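Local coordinates for protein minor fimbrium subunit Mfa5 (Porphyromonas gingivalis ATCC 33277, PDB 6TO1) that serves as an accessory subunit of the minor fimbriae, filaments that mediate biofilm formation and adhesion to host cells and other oral bacteria, at residues 94-99 with 111-116; 489-494 with 522-527. All coordinates share one frame; numbering follows the deposited sequence.

Contact 1: residues 94-99 with 111-116; sequences KYAVPV and WDVTLK
The Tyr95 ring lies alongside Thr114, whose CB meets Tyr95 CE1 obliquely at 3.6 Å, while Lys116 NZ comes to the ring edge near its plane and makes a weak, 3.4 Å hydrogen bond to Tyr95 OH. A chi1 of 41° places CG between the backbone N and the carbonyl carbon, so that the ring leans over Thr114 and its end comes nearer to strand 110-119. At the other end the Trp111 indole is approached obliquely by Pro98, with CD1 3.5 Å from Pro98 CA. These residues belong to an antiparallel beta hairpin of strands 90-98 and 110-119, the second of which also pairs with strand 463-473. The hydrogen-bonded pairs are Tyr95 with Thr114 and Val97 with Asp112; the Asp112 N to Val97 O bond is 2.8 Å long. Next to Trp111, Ala96 CB packs 4.0 Å from Val113 CG2. On this same face Lys94 runs out fully extended, CG anti to the backbone N (chi1 179°), with its CG 3.9 Å from Leu115 CG and its CE reaching Val113 CG1. Its NZ is covalently linked to Asn501 CG, the intramolecular isopeptide. On the Tyr95 face, Thr114 OG1 is hydrogen-bonded to Thr468 OG1, and Asp112 forms a salt bridge with Arg470.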
loop_
_atom_site.group_PDB
_atom_site.type_symbol
_atom_site.label_atom_id
_atom_site.label_comp_id
_atom_site.label_asym_id
_atom_site.label_seq_id
_atom_site.Cartn_x
_atom_site.Cartn_y
_atom_site.Cartn_z
ATOM N N LYS A 94 3.321 18.739 -2.557
ATOM C CA LYS A 94 4.027 19.530 -3.550
ATOM C C LYS A 94 4.560 20.757 -2.835
ATOM O O LYS A 94 3.869 21.328 -1.995
ATOM C CB LYS A 94 3.099 19.905 -4.704
ATOM C CG LYS A 94 3.749 20.769 -5.794
ATOM C CD LYS A 94 2.755 21.098 -6.894
ATOM C CE LYS A 94 3.367 22.090 -7.883
ATOM N NZ LYS A 94 2.305 22.746 -8.683
ATOM N N TYR A 95 5.785 21.152 -3.169
ATOM C CA TYR A 95 6.331 22.356 -2.566
ATOM C C TYR A 95 7.439 22.913 -3.445
ATOM O O TYR A 95 8.091 22.187 -4.206
ATOM C CB TYR A 95 6.859 22.081 -1.155
ATOM C CG TYR A 95 7.600 20.761 -1.052
ATOM C CD1 TYR A 95 8.942 20.673 -1.370
ATOM C CD2 TYR A 95 6.940 19.601 -0.646
ATOM C CE1 TYR A 95 9.620 19.471 -1.292
ATOM C CE2 TYR A 95 7.618 18.402 -0.548
ATOM C CZ TYR A 95 8.959 18.345 -0.871
ATOM O OH TYR A 95 9.653 17.159 -0.780
ATOM N N ALA A 96 7.659 24.222 -3.294
ATOM C CA ALA A 96 8.697 24.947 -4.020
ATOM C C ALA A 96 9.746 25.403 -3.018
ATOM O O ALA A 96 9.427 26.136 -2.079
ATOM C CB ALA A 96 8.111 26.146 -4.763
ATOM N N VAL A 97 10.993 24.996 -3.225
ATOM C CA VAL A 97 12.077 25.351 -2.316
ATOM C C VAL A 97 12.937 26.419 -3.004
ATOM O O VAL A 97 13.481 26.163 -4.083
ATOM C CB VAL A 97 12.926 24.131 -1.920
ATOM C CG1 VAL A 97 14.019 24.552 -0.932
ATOM C CG2 VAL A 97 12.034 23.024 -1.319
ATOM N N PRO A 98 13.086 27.598 -2.417
ATOM C CA PRO A 98 13.966 28.605 -3.033
ATOM C C PRO A 98 15.381 28.067 -3.131
ATOM O O PRO A 98 15.891 27.433 -2.204
ATOM C CB PRO A 98 13.875 29.797 -2.075
ATOM C CG PRO A 98 12.642 29.543 -1.230
ATOM C CD PRO A 98 12.494 28.062 -1.152
ATOM N N VAL A 99 16.024 28.341 -4.261
ATOM C CA VAL A 99 17.387 27.890 -4.500
ATOM C C VAL A 99 18.314 28.865 -3.782
ATOM O O VAL A 99 18.268 30.075 -4.029
ATOM C CB VAL A 99 17.678 27.813 -6.000
ATOM C CG1 VAL A 99 19.118 27.384 -6.261
ATOM C CG2 VAL A 99 16.706 26.822 -6.664
ATOM N N TRP A 111 13.466 28.273 -8.074
ATOM C CA TRP A 111 12.888 27.395 -7.064
ATOM C C TRP A 111 12.951 25.972 -7.583
ATOM O O TRP A 111 12.771 25.719 -8.777
ATOM C CB TRP A 111 11.423 27.757 -6.753
ATOM C CG TRP A 111 11.225 29.139 -6.204
ATOM C CD1 TRP A 111 11.076 29.489 -4.891
ATOM C CD2 TRP A 111 11.126 30.361 -6.959
ATOM N NE1 TRP A 111 10.911 30.848 -4.785
ATOM C CE2 TRP A 111 10.940 31.402 -6.042
ATOM C CE3 TRP A 111 11.189 30.666 -8.318
ATOM C CZ2 TRP A 111 10.817 32.728 -6.442
ATOM C CZ3 TRP A 111 11.068 31.976 -8.705
ATOM C CH2 TRP A 111 10.880 32.983 -7.776
ATOM N N ASP A 112 13.175 25.036 -6.668
ATOM C CA ASP A 112 13.110 23.619 -6.998
ATOM C C ASP A 112 11.748 23.097 -6.546
ATOM O O ASP A 112 11.427 23.138 -5.357
ATOM C CB ASP A 112 14.243 22.847 -6.336
ATOM C CG ASP A 112 15.581 23.065 -7.027
ATOM O OD1 ASP A 112 15.632 23.095 -8.270
ATOM O OD2 ASP A 112 16.575 23.203 -6.295
ATOM N N VAL A 113 10.952 22.631 -7.491
ATOM C CA VAL A 113 9.581 22.208 -7.227
ATOM C C VAL A 113 9.562 20.688 -7.169
ATOM O O VAL A 113 9.987 20.021 -8.114
ATOM C CB VAL A 113 8.625 22.734 -8.311
ATOM C CG1 VAL A 113 7.221 22.179 -8.106
ATOM C CG2 VAL A 113 8.616 24.267 -8.311
ATOM N N THR A 114 9.051 20.142 -6.082
ATOM C CA THR A 114 8.957 18.696 -5.924
ATOM C C THR A 114 7.482 18.333 -5.834
ATOM O O THR A 114 6.739 18.999 -5.118
ATOM C CB THR A 114 9.672 18.211 -4.671
ATOM O OG1 THR A 114 11.088 18.331 -4.832
ATOM C CG2 THR A 114 9.326 16.712 -4.420
ATOM N N LEU A 115 7.070 17.312 -6.587
ATOM C CA LEU A 115 5.778 16.653 -6.433
ATOM C C LEU A 115 6.047 15.264 -5.876
ATOM O O LEU A 115 6.920 14.547 -6.385
ATOM C CB LEU A 115 5.032 16.553 -7.762
ATOM C CG LEU A 115 4.400 17.864 -8.236
ATOM C CD1 LEU A 115 5.530 18.691 -8.876
ATOM C CD2 LEU A 115 3.272 17.598 -9.183
ATOM N N LYS A 116 5.315 14.898 -4.829
ATOM C CA LYS A 116 5.616 13.698 -4.061
ATOM C C LYS A 116 4.339 12.908 -3.818
ATOM O O LYS A 116 3.299 13.477 -3.460
ATOM C CB LYS A 116 6.254 14.066 -2.736
ATOM C CG LYS A 116 6.619 12.887 -1.845
ATOM C CD LYS A 116 6.972 13.362 -0.432
ATOM C CE LYS A 116 8.358 13.964 -0.340
ATOM N NZ LYS A 116 8.650 14.490 1.031
#

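Contact 2: residues 489-494 with 522-527; sequences SAIGPD and PRPTVK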
loop_
_atom_site.group_PDB
_atom_site.type_symbol
_atom_site.label_atom_id
_atom_site.label_comp_id
_atom_site.label_asym_id
_atom_site.label_seq_id
_atom_site.Cartn_x
_atom_site.Cartn_y
_atom_site.Cartn_z
ATOM N N SER A 489 -3.977 29.402 -1.033
ATOM C CA SER A 489 -3.041 28.404 -0.541
ATOM C C SER A 489 -2.259 28.905 0.664
ATOM O O SER A 489 -1.868 30.068 0.738
ATOM C CB SER A 489 -2.055 28.023 -1.639
ATOM O OG SER A 489 -1.120 27.109 -1.109
ATOM N N ALA A 490 -1.947 27.986 1.576
ATOM C CA ALA A 490 -1.248 28.333 2.809
ATOM C C ALA A 490 0.129 27.698 2.931
ATOM O O ALA A 490 0.754 27.816 3.996
ATOM C CB ALA A 490 -2.096 27.932 4.027
ATOM N N ILE A 491 0.640 27.035 1.882
ATOM C CA ILE A 491 1.881 26.288 2.044
ATOM C C ILE A 491 3.150 27.084 1.731
ATOM O O ILE A 491 4.255 26.610 2.039
ATOM C CB ILE A 491 1.913 25.017 1.177
ATOM C CG1 ILE A 491 1.746 25.332 -0.316
ATOM C CG2 ILE A 491 0.807 24.047 1.608
ATOM C CD1 ILE A 491 2.205 24.174 -1.183
ATOM N N GLY A 492 3.031 28.280 1.188
ATOM C CA GLY A 492 4.192 29.097 0.918
ATOM C C GLY A 492 4.927 28.599 -0.306
ATOM O O GLY A 492 4.359 27.894 -1.146
ATOM N N PRO A 493 6.225 28.927 -0.422
ATOM C CA PRO A 493 7.050 29.605 0.601
ATOM C C PRO A 493 6.678 31.050 0.892
ATOM O O PRO A 493 6.990 31.536 1.992
ATOM C CB PRO A 493 8.468 29.528 0.013
ATOM C CG PRO A 493 8.272 29.367 -1.446
ATOM C CD PRO A 493 7.018 28.521 -1.588
ATOM N N ASP A 494 6.012 31.733 -0.045
ATOM C CA ASP A 494 5.624 33.135 0.150
ATOM C C ASP A 494 4.114 33.245 0.076
ATOM O O ASP A 494 3.544 33.242 -1.016
ATOM C CB ASP A 494 6.303 34.032 -0.890
ATOM C CG ASP A 494 7.792 33.889 -0.861
ATOM O OD1 ASP A 494 8.402 33.596 -1.918
ATOM O OD2 ASP A 494 8.362 34.024 0.239
ATOM N N PRO A 522 -1.240 20.262 -3.512
ATOM C CA PRO A 522 -1.170 21.643 -3.019
ATOM C C PRO A 522 -0.502 22.577 -4.018
ATOM O O PRO A 522 0.183 22.150 -4.950
ATOM C CB PRO A 522 -0.326 21.526 -1.746
ATOM C CG PRO A 522 -0.184 20.079 -1.452
ATOM C CD PRO A 522 -0.421 19.333 -2.713
ATOM N N ARG A 523 -0.692 23.873 -3.783
ATOM C CA ARG A 523 -0.307 24.922 -4.730
ATOM C C ARG A 523 0.757 25.827 -4.126
ATOM O O ARG A 523 0.423 26.733 -3.342
ATOM C CB ARG A 523 -1.542 25.736 -5.120
ATOM C CG ARG A 523 -2.596 24.958 -5.927
ATOM C CD ARG A 523 -2.446 25.191 -7.422
ATOM N NE ARG A 523 -2.834 26.558 -7.802
ATOM C CZ ARG A 523 -4.089 26.954 -7.991
ATOM N NH1 ARG A 523 -5.083 26.092 -7.854
ATOM N NH2 ARG A 523 -4.355 28.210 -8.314
ATOM N N PRO A 524 2.033 25.644 -4.475
ATOM C CA PRO A 524 3.069 26.553 -3.980
ATOM C C PRO A 524 2.883 27.975 -4.498
ATOM O O PRO A 524 2.406 28.208 -5.618
ATOM C CB PRO A 524 4.373 25.935 -4.511
ATOM C CG PRO A 524 4.032 24.503 -4.862
ATOM C CD PRO A 524 2.602 24.583 -5.330
ATOM N N THR A 525 3.293 28.933 -3.682
ATOM C CA THR A 525 3.216 30.334 -4.080
ATOM C C THR A 525 4.539 31.008 -3.766
ATOM O O THR A 525 5.139 30.739 -2.727
ATOM C CB THR A 525 2.077 31.078 -3.363
ATOM O OG1 THR A 525 2.265 31.039 -1.944
ATOM C CG2 THR A 525 0.741 30.478 -3.697
ATOM N N VAL A 526 4.979 31.915 -4.654
ATOM C CA VAL A 526 6.314 32.480 -4.545
ATOM C C VAL A 526 6.264 33.964 -4.900
ATOM O O VAL A 526 5.445 34.409 -5.717
ATOM C CB VAL A 526 7.359 31.772 -5.441
ATOM C CG1 VAL A 526 7.470 30.288 -5.093
ATOM C CG2 VAL A 526 7.031 31.932 -6.883
ATOM N N LYS A 527 7.152 34.718 -4.267
ATOM C CA LYS A 527 7.445 36.107 -4.640
ATOM C C LYS A 527 8.894 36.214 -5.102
ATOM O O LYS A 527 9.798 35.611 -4.511
ATOM C CB LYS A 527 7.179 37.047 -3.459
ATOM C CG LYS A 527 5.725 37.072 -3.024
ATOM C CD LYS A 527 5.498 37.865 -1.722
ATOM C CE LYS A 527 4.039 37.728 -1.280
ATOM N NZ LYS A 527 3.747 38.379 0.013
HETATM O O HOH W 1 -2.236 24.597 -1.488
HETATM O O HOH W 2 1.023 29.788 -0.132
#
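Ser489 and Arg523 open the contact: with OG anti to the backbone N (chi1 177°), the hydroxyl donates to Arg523 O at 2.7 Å, and it accepts from a water that in turn takes the N-H of Arg523. Ile491 follows, its CD1 lying 3.7 Å from Pro522 CB and a little farther from Pro524 CG, so that the tip of the branch rests against two proline rings. Gly492 then offers its O to Thr525 N; the bond is nearly straight at the hydrogen (170°), but the donor stands above the carbonyl plane. A second water accepts Gly492 N at 2.8 Å. The peptide into Pro493 is cis, and the Pro493 ring lies side by side with Val526, Pro493 CG to Val526 CG1 3.8 Å. Asp494 N returns a 3.0 Å bond to Thr525 O, completing a single backbone bridge between a loop and the short strand 525-526, which also pairs with strand 498-499. Asp494 O receives Thr525 OG1 at 2.7 Å, again from above the carbonyl plane. The Asp494 carboxylate takes Lys527 N on the anti side of OD1 at 2.9 Å, 28° out of plane; Lys527 NZ stays 6.3 Å from Asp494 OD2 and makes a weak hydrogen bond to Leu495 O. Three side-chain-to-backbone bonds thus add to two backbone bonds, with waters besides. Since Lys586 NZ is only a long, weak ion-pair partner of Asp494 OD1, the peptide N-H of Lys527 probably helps to stabilise the carboxylate's charge.

Overall arrangement
Contact 1 closes before contact 2 opens along the chain, yet their centres are only 10 Å apart and they touch directly. The hairpin face bearing Lys94, Ala96 and Trp111 is turned to segments 489-494 and 522-527: Pro493 and Pro524 pack on Ala96, Pro524 also on Lys94, Lys94 CD lies 3.4 Å from Pro522 O, and Trp111 NE1 3.5 Å from Val526 CG1. The backbone of strand 90-98 joins in, Ala96 O meeting Pro493 CD and Lys94 O meeting Ile491 CD1, each at 3.4 Å. Contact 2 thus packs beside the lysine of the isopeptide crosslink, and Phe521, just ahead of 522-527, touches Lys94 and Leu115. Neither contact supplies a ligand to the magnesium or calcium site.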